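Local structure of PilY2 protein (Pseudomonas aeruginosa, 3TDQ) at residues T58-P62 with W63-T67. The protein is a type 4 fimbrial biogenesis protein that probably takes part in assembling the type IV pili of this bacterium. Sequence-based numbering, arbitrary orientation.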
ATOM      1  N   THR A  58      12.232  -8.244  -2.997  1.00 26.85           N
ATOM      2  CA  THR A  58      13.585  -8.538  -3.424  1.00 27.37           C
ATOM      3  C   THR A  58      13.612  -9.909  -4.058  1.00 28.72           C
ATOM      4  O   THR A  58      12.994 -10.856  -3.558  1.00 25.97           O
ATOM      5  CB  THR A  58      14.551  -8.445  -2.188  1.00 38.65           C
ATOM      6  OG1 THR A  58      14.526  -7.116  -1.673  1.00 37.33           O
ATOM      7  CG2 THR A  58      16.005  -8.778  -2.514  1.00 42.14           C
ATOM      8  N   VAL A  59      14.357 -10.008  -5.143  1.00 25.35           N
ATOM      9  CA  VAL A  59      14.575 -11.260  -5.856  1.00 26.42           C
ATOM     10  C   VAL A  59      15.401 -12.195  -4.937  1.00 28.37           C
ATOM     11  O   VAL A  59      16.382 -11.758  -4.330  1.00 29.20           O
ATOM     12  CB  VAL A  59      15.249 -11.006  -7.237  1.00 30.86           C
ATOM     13  CG1 VAL A  59      15.562 -12.321  -7.949  1.00 30.49           C
ATOM     14  CG2 VAL A  59      14.341 -10.113  -8.116  1.00 30.93           C
ATOM     15  N   SER A  60      14.956 -13.439  -4.789  1.00 23.58           N
ATOM     16  CA  SER A  60      15.609 -14.443  -3.940  1.00 23.37           C
ATOM     17  C   SER A  60      15.238 -15.826  -4.391  1.00 27.90           C
ATOM     18  O   SER A  60      14.316 -16.014  -5.189  1.00 27.73           O
ATOM     19  CB  SER A  60      15.262 -14.253  -2.456  1.00 26.51           C
ATOM     20  OG  SER A  60      13.861 -14.191  -2.232  1.00 31.00           O
ATOM     21  N   GLN A  61      15.974 -16.801  -3.877  1.00 26.77           N
ATOM     22  CA  GLN A  61      15.846 -18.218  -4.226  1.00 28.12           C
ATOM     23  C   GLN A  61      15.416 -19.025  -2.984  1.00 32.78           C
ATOM     24  O   GLN A  61      15.971 -18.794  -1.915  1.00 32.24           O
ATOM     25  CB  GLN A  61      17.239 -18.691  -4.759  1.00 30.21           C
ATOM     26  CG  GLN A  61      17.306 -20.105  -5.344  1.00 40.68           C
ATOM     27  CD  GLN A  61      17.302 -21.217  -4.314  1.00 44.79           C
ATOM     28  OE1 GLN A  61      17.768 -21.068  -3.177  1.00 37.47           O
ATOM     29  NE2 GLN A  61      16.759 -22.352  -4.699  1.00 42.08           N
ATOM     30  N   PRO A  62      14.517 -20.027  -3.083  1.00 31.61           N
ATOM     31  CA  PRO A  62      13.807 -20.501  -4.288  1.00 31.36           C
ATOM     32  C   PRO A  62      12.671 -19.583  -4.717  1.00 32.68           C
ATOM     33  O   PRO A  62      12.353 -19.557  -5.909  1.00 31.72           O
ATOM     34  CB  PRO A  62      13.324 -21.902  -3.886  1.00 33.43           C
ATOM     35  CG  PRO A  62      13.122 -21.814  -2.395  1.00 37.59           C
ATOM     36  CD  PRO A  62      14.185 -20.850  -1.894  1.00 33.20           C
ATOM     37  N   TRP A  63      12.098 -18.792  -3.781  1.00 29.71           N
ATOM     38  CA  TRP A  63      11.016 -17.873  -4.115  1.00 29.26           C
ATOM     39  C   TRP A  63      11.407 -16.458  -3.807  1.00 32.95           C
ATOM     40  O   TRP A  63      12.068 -16.223  -2.788  1.00 33.41           O
ATOM     41  CB  TRP A  63       9.721 -18.249  -3.349  1.00 28.34           C
ATOM     42  CG  TRP A  63       9.380 -19.715  -3.449  1.00 29.66           C
ATOM     43  CD1 TRP A  63       9.597 -20.677  -2.506  1.00 32.75           C
ATOM     44  CD2 TRP A  63       8.890 -20.397  -4.613  1.00 30.03           C
ATOM     45  NE1 TRP A  63       9.220 -21.914  -2.995  1.00 33.02           N
ATOM     46  CE2 TRP A  63       8.769 -21.765  -4.282  1.00 34.65           C
ATOM     47  CE3 TRP A  63       8.573 -19.987  -5.920  1.00 31.96           C
ATOM     48  CZ2 TRP A  63       8.309 -22.718  -5.200  1.00 34.85           C
ATOM     49  CZ3 TRP A  63       8.070 -20.921  -6.809  1.00 34.06           C
ATOM     50  CH2 TRP A  63       7.981 -22.275  -6.463  1.00 35.18           C
ATOM     51  N   SER A  64      10.959 -15.496  -4.645  1.00 28.30           N
ATOM     52  CA  SER A  64      11.245 -14.077  -4.388  1.00 27.20           C
ATOM     53  C   SER A  64      10.436 -13.618  -3.185  1.00 28.87           C
ATOM     54  O   SER A  64       9.374 -14.182  -2.900  1.00 27.86           O
ATOM     55  CB  SER A  64      10.983 -13.225  -5.618  1.00 31.10           C
ATOM     56  OG  SER A  64      12.076 -13.444  -6.505  1.00 31.42           O
ATOM     57  N   THR A  65      10.995 -12.669  -2.419  1.00 24.60           N
ATOM     58  CA  THR A  65      10.463 -12.254  -1.131  1.00 23.77           C
ATOM     59  C   THR A  65       9.678 -10.958  -1.212  1.00 27.05           C
ATOM     60  O   THR A  65      10.228  -9.933  -1.606  1.00 26.31           O
ATOM     61  CB  THR A  65      11.636 -12.123  -0.131  1.00 29.05           C
ATOM     62  OG1 THR A  65      12.316 -13.369  -0.075  1.00 28.96           O
ATOM     63  CG2 THR A  65      11.182 -11.764   1.284  1.00 24.57           C
ATOM     64  N   ILE A  66       8.406 -11.003  -0.792  1.00 23.79           N
ATOM     65  CA  ILE A  66       7.558  -9.814  -0.735  1.00 23.56           C
ATOM     66  C   ILE A  66       7.875  -9.104   0.583  1.00 27.13           C
ATOM     67  O   ILE A  66       7.709  -9.696   1.661  1.00 24.97           O
ATOM     68  CB  ILE A  66       6.045 -10.155  -0.901  1.00 26.42           C
ATOM     69  CG1 ILE A  66       5.736 -10.605  -2.354  1.00 26.12           C
ATOM     70  CG2 ILE A  66       5.177  -8.936  -0.493  1.00 26.06           C
ATOM     71  CD1 ILE A  66       4.311 -11.174  -2.582  1.00 26.72           C
ATOM     72  N   THR A  67       8.345  -7.847   0.492  1.00 25.03           N
ATOM     73  CA  THR A  67       8.694  -7.059   1.682  1.00 25.62           C
ATOM     74  C   THR A  67       7.653  -5.967   1.934  1.00 28.01           C
ATOM     75  O   THR A  67       7.700  -5.313   2.972  1.00 26.85           O
ATOM     76  CB  THR A  67      10.112  -6.455   1.554  1.00 28.44           C
ATOM     77  OG1 THR A  67      10.137  -5.624   0.398  1.00 30.05           O
ATOM     78  CG2 THR A  67      11.195  -7.527   1.458  1.00 27.91           C
TER
HETATM   79  O   HOH W   1      12.684  -5.139  -0.658  1.00 51.09           O
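S60 and T65 meet through their hydroxyls in the six-residue loop of a beta hairpin. T65 OG1 donates to S60 OG over 2.8 Å, and S60 OG in turn donates a hydrogen bond to W63 O, also at 2.8 Å. This short chain of bonds links T65 to the loop carbonyl through S60. S60 OG sits between its backbone N and carbonyl carbon (chi1 53°), which turns it inward to the W63 carbonyl. It approaches that oxygen somewhat out of the carbonyl plane, by 21°. S64 OG lies against the V59 backbone and takes a weak bond from S60 N, at 3.4 Å. At the bend a cis peptide bond precedes P62. The proline and the indole of W63 cross at about a right angle. P62 CB lies over one face of the indole, 4.3 Å from the centroid of the five-membered ring, as a CH-pi contact. P62 CG also packs on W63 CD1 at 3.7 Å. Beyond the loop, T58 and T65 form an antiparallel hydrogen-bonded pair, with T58 N to T65 O at 3.0 Å and T65 N to T58 O at 2.9 Å. A water bridges T58 OG1 and T67 OG1. The hairpin joins neighbouring antiparallel strands 52-58 and 65-71. W63 packs on L22, L29 and R31. S64 and I66 form backbone hydrogen bonds with R31 of strand 28-31, which brings the two outer strands of the sheet together, consistent with a closed barrel of the OB type.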